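PDB 5KU5: sensor histidine kinase CusS from Escherichia coli, which senses copper and silver ions in the periplasm and activates the response regulator CusR by phosphorylating it. Local coordinates for residues 16-21 against 130-135; 34-39 against 59-64. All blocks are in the same frame, centred on the assembly; numbering follows the deposited sequence.

Contact 1: residues 16-21 against 130-135; sequences EISATL and LYIALS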
# COMPACT_ATOMS: atom_id res chain seq x y z
N GLU A 16 -7.07 -5.86 -0.04
CA GLU A 16 -6.06 -6.05 -1.09
C GLU A 16 -4.87 -6.88 -0.63
O GLU A 16 -4.38 -7.73 -1.38
CB GLU A 16 -5.60 -4.71 -1.65
CG GLU A 16 -6.69 -3.98 -2.42
CD GLU A 16 -6.25 -2.62 -2.94
OE1 GLU A 16 -5.04 -2.30 -2.89
OE2 GLU A 16 -7.13 -1.87 -3.40
N ILE A 17 -4.42 -6.66 0.61
CA ILE A 17 -3.35 -7.48 1.21
C ILE A 17 -3.82 -8.93 1.34
O ILE A 17 -3.07 -9.85 1.04
CB ILE A 17 -2.90 -6.94 2.59
CG1 ILE A 17 -2.18 -5.60 2.43
CG2 ILE A 17 -1.97 -7.94 3.29
CD1 ILE A 17 -2.21 -4.74 3.68
N SER A 18 -5.06 -9.12 1.78
CA SER A 18 -5.63 -10.46 1.91
C SER A 18 -5.66 -11.22 0.59
O SER A 18 -5.28 -12.39 0.54
CB SER A 18 -7.04 -10.38 2.51
OG SER A 18 -7.50 -11.67 2.85
N ALA A 19 -6.10 -10.55 -0.48
CA ALA A 19 -6.18 -11.16 -1.81
C ALA A 19 -4.81 -11.48 -2.40
O ALA A 19 -4.65 -12.50 -3.06
CB ALA A 19 -6.97 -10.27 -2.77
N THR A 20 -3.83 -10.60 -2.17
CA THR A 20 -2.46 -10.82 -2.64
C THR A 20 -1.84 -12.03 -1.94
O THR A 20 -1.34 -12.94 -2.60
CB THR A 20 -1.58 -9.58 -2.42
OG1 THR A 20 -2.20 -8.44 -3.01
CG2 THR A 20 -0.19 -9.77 -3.03
N LEU A 21 -1.88 -12.05 -0.61
CA LEU A 21 -1.26 -13.13 0.16
C LEU A 21 -1.99 -14.47 0.00
O LEU A 21 -1.36 -15.53 0.08
CB LEU A 21 -1.13 -12.75 1.63
CG LEU A 21 -0.26 -11.53 1.94
CD1 LEU A 21 -0.12 -11.35 3.44
CD2 LEU A 21 1.12 -11.62 1.28
N LEU A 130 -4.32 -17.28 8.09
CA LEU A 130 -3.50 -16.09 7.93
C LEU A 130 -4.06 -14.96 8.79
O LEU A 130 -5.24 -14.65 8.69
CB LEU A 130 -3.47 -15.66 6.47
CG LEU A 130 -2.73 -14.37 6.10
CD1 LEU A 130 -1.25 -14.45 6.48
CD2 LEU A 130 -2.89 -14.09 4.62
N TYR A 131 -3.21 -14.36 9.62
CA TYR A 131 -3.54 -13.17 10.41
C TYR A 131 -2.80 -11.98 9.82
O TYR A 131 -1.60 -12.07 9.57
CB TYR A 131 -3.13 -13.37 11.87
CG TYR A 131 -3.89 -14.45 12.59
CD1 TYR A 131 -3.58 -15.80 12.40
CD2 TYR A 131 -4.93 -14.14 13.47
CE1 TYR A 131 -4.27 -16.80 13.06
CE2 TYR A 131 -5.64 -15.13 14.13
CZ TYR A 131 -5.31 -16.46 13.93
OH TYR A 131 -5.99 -17.46 14.58
N ILE A 132 -3.51 -10.87 9.61
CA ILE A 132 -2.96 -9.66 8.99
C ILE A 132 -3.24 -8.48 9.91
O ILE A 132 -4.39 -8.26 10.28
CB ILE A 132 -3.63 -9.36 7.62
CG1 ILE A 132 -3.61 -10.60 6.71
CG2 ILE A 132 -2.93 -8.19 6.93
CD1 ILE A 132 -4.51 -10.49 5.49
N ALA A 133 -2.20 -7.71 10.24
CA ALA A 133 -2.32 -6.52 11.09
C ALA A 133 -1.79 -5.28 10.35
O ALA A 133 -0.64 -5.27 9.93
CB ALA A 133 -1.57 -6.73 12.39
N LEU A 134 -2.64 -4.26 10.22
CA LEU A 134 -2.27 -2.99 9.57
C LEU A 134 -2.14 -1.89 10.62
O LEU A 134 -3.00 -1.77 11.50
CB LEU A 134 -3.34 -2.59 8.54
CG LEU A 134 -3.19 -1.23 7.83
CD1 LEU A 134 -1.95 -1.23 6.95
CD2 LEU A 134 -4.42 -0.90 7.01
N SER A 135 -1.09 -1.09 10.52
CA SER A 135 -0.83 -0.01 11.48
C SER A 135 -1.89 1.09 11.42
O SER A 135 -2.22 1.58 10.34
CB SER A 135 0.55 0.62 11.24
OG SER A 135 0.72 1.77 12.05
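Ile-132 reaches from the strand toward the helix and touches two successive residues of it with two different branches. Its CG2 meets CG2 of Ile-17 at 3.8 Å, methyl against methyl, the two side chains lying alongside and pointing opposite ways. The other branch runs beside the backbone N (chi1 -51°) and carries CD1 against Ser-18, 3.8 Å from that residue's CA and 3.9 Å from its CB, so this methyl rests on the helix backbone at Ser-18. One turn on, Leu-21 and Leu-130 meet nearly perpendicular, with CD2 of Leu-130 lying 3.7 Å from CB of Leu-21. This is the long N-terminal helix 2-25 packed on the central antiparallel sheet of a periplasmic PDC sensor domain, a PAS-like fold; the axes of 16-21 and 130-135 approach to 9.9 Å and run at 144°, closer to antiparallel than parallel. Polar links lie within or beyond the pair: Leu-21 N bonds to Ile-17 O along the helix, while the strand's backbone bonds go to Ser-52 and Leu-50 on one neighbouring strand and to Leu-116, Ile-114 and Arg-112 on the other. Val-49 and Ile-51 of strand 49-54 extend the apolar surface on which Ile-17 and Leu-21 pack.

Contact 2: residues 34-39 against 59-64; sequences RRLMTL and KTVYHS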
# COMPACT_ATOMS: atom_id res chain seq x y z
N ARG A 34 8.31 -23.21 -1.58
CA ARG A 34 8.41 -22.07 -2.50
C ARG A 34 7.37 -20.98 -2.21
O ARG A 34 7.69 -19.79 -2.29
CB ARG A 34 8.31 -22.55 -3.96
CG ARG A 34 8.21 -21.45 -5.02
CD ARG A 34 9.35 -20.44 -4.97
NE ARG A 34 9.16 -19.38 -5.96
CZ ARG A 34 9.75 -19.29 -7.16
NH1 ARG A 34 10.62 -20.21 -7.58
NH2 ARG A 34 9.47 -18.26 -7.94
N ARG A 35 6.14 -21.39 -1.90
CA ARG A 35 5.08 -20.45 -1.52
C ARG A 35 5.42 -19.65 -0.26
O ARG A 35 5.24 -18.44 -0.23
CB ARG A 35 3.75 -21.18 -1.30
CG ARG A 35 3.09 -21.69 -2.57
CD ARG A 35 2.02 -22.70 -2.22
NE ARG A 35 1.44 -23.36 -3.39
CZ ARG A 35 0.71 -24.47 -3.36
NH1 ARG A 35 0.43 -25.10 -2.22
NH2 ARG A 35 0.24 -24.97 -4.50
N LEU A 36 5.89 -20.35 0.77
CA LEU A 36 6.32 -19.71 2.02
C LEU A 36 7.53 -18.78 1.83
O LEU A 36 7.62 -17.74 2.49
CB LEU A 36 6.64 -20.76 3.09
CG LEU A 36 5.45 -21.49 3.72
CD1 LEU A 36 5.93 -22.69 4.52
CD2 LEU A 36 4.63 -20.55 4.60
N MET A 37 8.44 -19.18 0.95
CA MET A 37 9.59 -18.34 0.59
C MET A 37 9.11 -17.05 -0.09
O MET A 37 9.60 -15.96 0.22
CB MET A 37 10.53 -19.11 -0.34
CG MET A 37 11.89 -18.45 -0.55
SD MET A 37 13.04 -19.52 -1.43
CE MET A 37 13.23 -20.86 -0.26
N THR A 38 8.15 -17.19 -1.00
CA THR A 38 7.51 -16.04 -1.66
C THR A 38 6.82 -15.12 -0.66
O THR A 38 6.96 -13.90 -0.73
CB THR A 38 6.49 -16.50 -2.72
OG1 THR A 38 7.10 -17.46 -3.61
CG2 THR A 38 5.96 -15.32 -3.53
N LEU A 39 6.07 -15.71 0.28
CA LEU A 39 5.41 -14.97 1.36
C LEU A 39 6.41 -14.12 2.15
O LEU A 39 6.21 -12.92 2.34
CB LEU A 39 4.70 -15.93 2.32
CG LEU A 39 4.04 -15.33 3.58
CD1 LEU A 39 2.82 -14.52 3.18
CD2 LEU A 39 3.69 -16.40 4.60
N LYS A 59 -0.77 -23.49 15.54
CA LYS A 59 0.60 -23.14 15.90
C LYS A 59 1.21 -22.29 14.79
O LYS A 59 1.03 -22.59 13.61
CB LYS A 59 1.44 -24.40 16.13
CG LYS A 59 2.92 -24.14 16.40
CD LYS A 59 3.60 -25.26 17.17
CE LYS A 59 3.48 -26.62 16.50
NZ LYS A 59 3.89 -26.61 15.07
N THR A 60 1.93 -21.24 15.17
CA THR A 60 2.52 -20.30 14.22
C THR A 60 3.66 -20.95 13.41
O THR A 60 4.64 -21.41 13.98
CB THR A 60 3.04 -19.04 14.93
OG1 THR A 60 1.95 -18.40 15.61
CG2 THR A 60 3.67 -18.05 13.95
N VAL A 61 3.49 -20.97 12.09
CA VAL A 61 4.51 -21.48 11.16
C VAL A 61 5.42 -20.34 10.68
O VAL A 61 6.61 -20.56 10.45
CB VAL A 61 3.84 -22.24 9.98
CG1 VAL A 61 4.73 -22.31 8.73
CG2 VAL A 61 3.49 -23.65 10.44
N TYR A 62 4.86 -19.14 10.51
CA TYR A 62 5.64 -17.96 10.15
C TYR A 62 5.01 -16.70 10.72
O TYR A 62 3.79 -16.61 10.84
CB TYR A 62 5.76 -17.86 8.62
CG TYR A 62 6.40 -16.57 8.14
CD1 TYR A 62 7.79 -16.43 8.09
CD2 TYR A 62 5.61 -15.48 7.76
CE1 TYR A 62 8.37 -15.25 7.67
CE2 TYR A 62 6.19 -14.29 7.34
CZ TYR A 62 7.57 -14.18 7.29
OH TYR A 62 8.14 -13.00 6.87
N HIS A 63 5.86 -15.74 11.09
CA HIS A 63 5.41 -14.38 11.41
C HIS A 63 6.48 -13.36 10.99
O HIS A 63 7.64 -13.72 10.78
CB HIS A 63 5.06 -14.24 12.89
CG HIS A 63 6.23 -14.41 13.82
ND1 HIS A 63 6.97 -13.35 14.27
CD2 HIS A 63 6.76 -15.52 14.39
CE1 HIS A 63 7.93 -13.79 15.07
NE2 HIS A 63 7.82 -15.10 15.16
N SER A 64 6.07 -12.10 10.86
CA SER A 64 6.96 -11.03 10.39
C SER A 64 8.12 -10.78 11.36
O SER A 64 7.94 -10.89 12.57
CB SER A 64 6.17 -9.73 10.18
OG SER A 64 5.14 -9.90 9.22
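Leu-39 sends CD2 to the ring of Tyr-62, where it meets CD2 at 3.8 Å, the two side chains crossing at a slant. In both residues CG stands opposite the backbone N (chi1 176° in Leu-39, and much the same in Tyr-62), which directs Leu-39 toward the strand and Tyr-62 toward the helix. A looser touch lies toward the outside, where CD1 of Leu-36 comes 4.4 Å from CG1 of Val-61. Leu-36 points its first bond past the strand, but the end of the side chain swings back toward it.

Two consecutive strand residues can serve the same helix because Val-61 and Tyr-62 both face Leu-53 in a classic beta bulge. The backbones of both hydrogen-bond to Leu-53, which also touches Leu-36 and belongs to strand 49-54, between 60-63 and the rest of the antiparallel sheet in this PDC sensor domain. Helix 32-44 therefore packs near one margin of the sheet within the chain.

Farther out, Tyr-62 is bordered by Glu-40, the residue after Leu-39, by Val-43, one turn on, and by Ile-51 on the sheet, while Leu-39 leans on Leu-25 of helix 2-25. On the far flank of the helix, Thr-38 hydrogen-bonds through OG1 to Arg-34 O at 2.7 Å, and its own backbone N reaches the same carbonyl from the opposite face of the carbonyl plane, so that one oxygen is gripped twice.

The centres of contacts 1 and 2 are about 13 Å apart, and they meet directly: CD2 of Leu-21 lies 3.9 Å from CD1 of Leu-39. Helices 2-25 and 32-44 follow each other in the chain and pack against the same antiparallel sheet. Contact 1 uses strand 125-135 in its interior, and contact 2 uses strand 60-63 at one margin, with strand 49-54 between them. In sequence, both segments of contact 2 fall between those of contact 1, so the longer-range contact spans the shorter within one sensor domain. A bound silver ion lies about 12 Å from the Ile-17 side chain and one about 13 Å from that of Tyr-62, so neither contact belongs to a metal site.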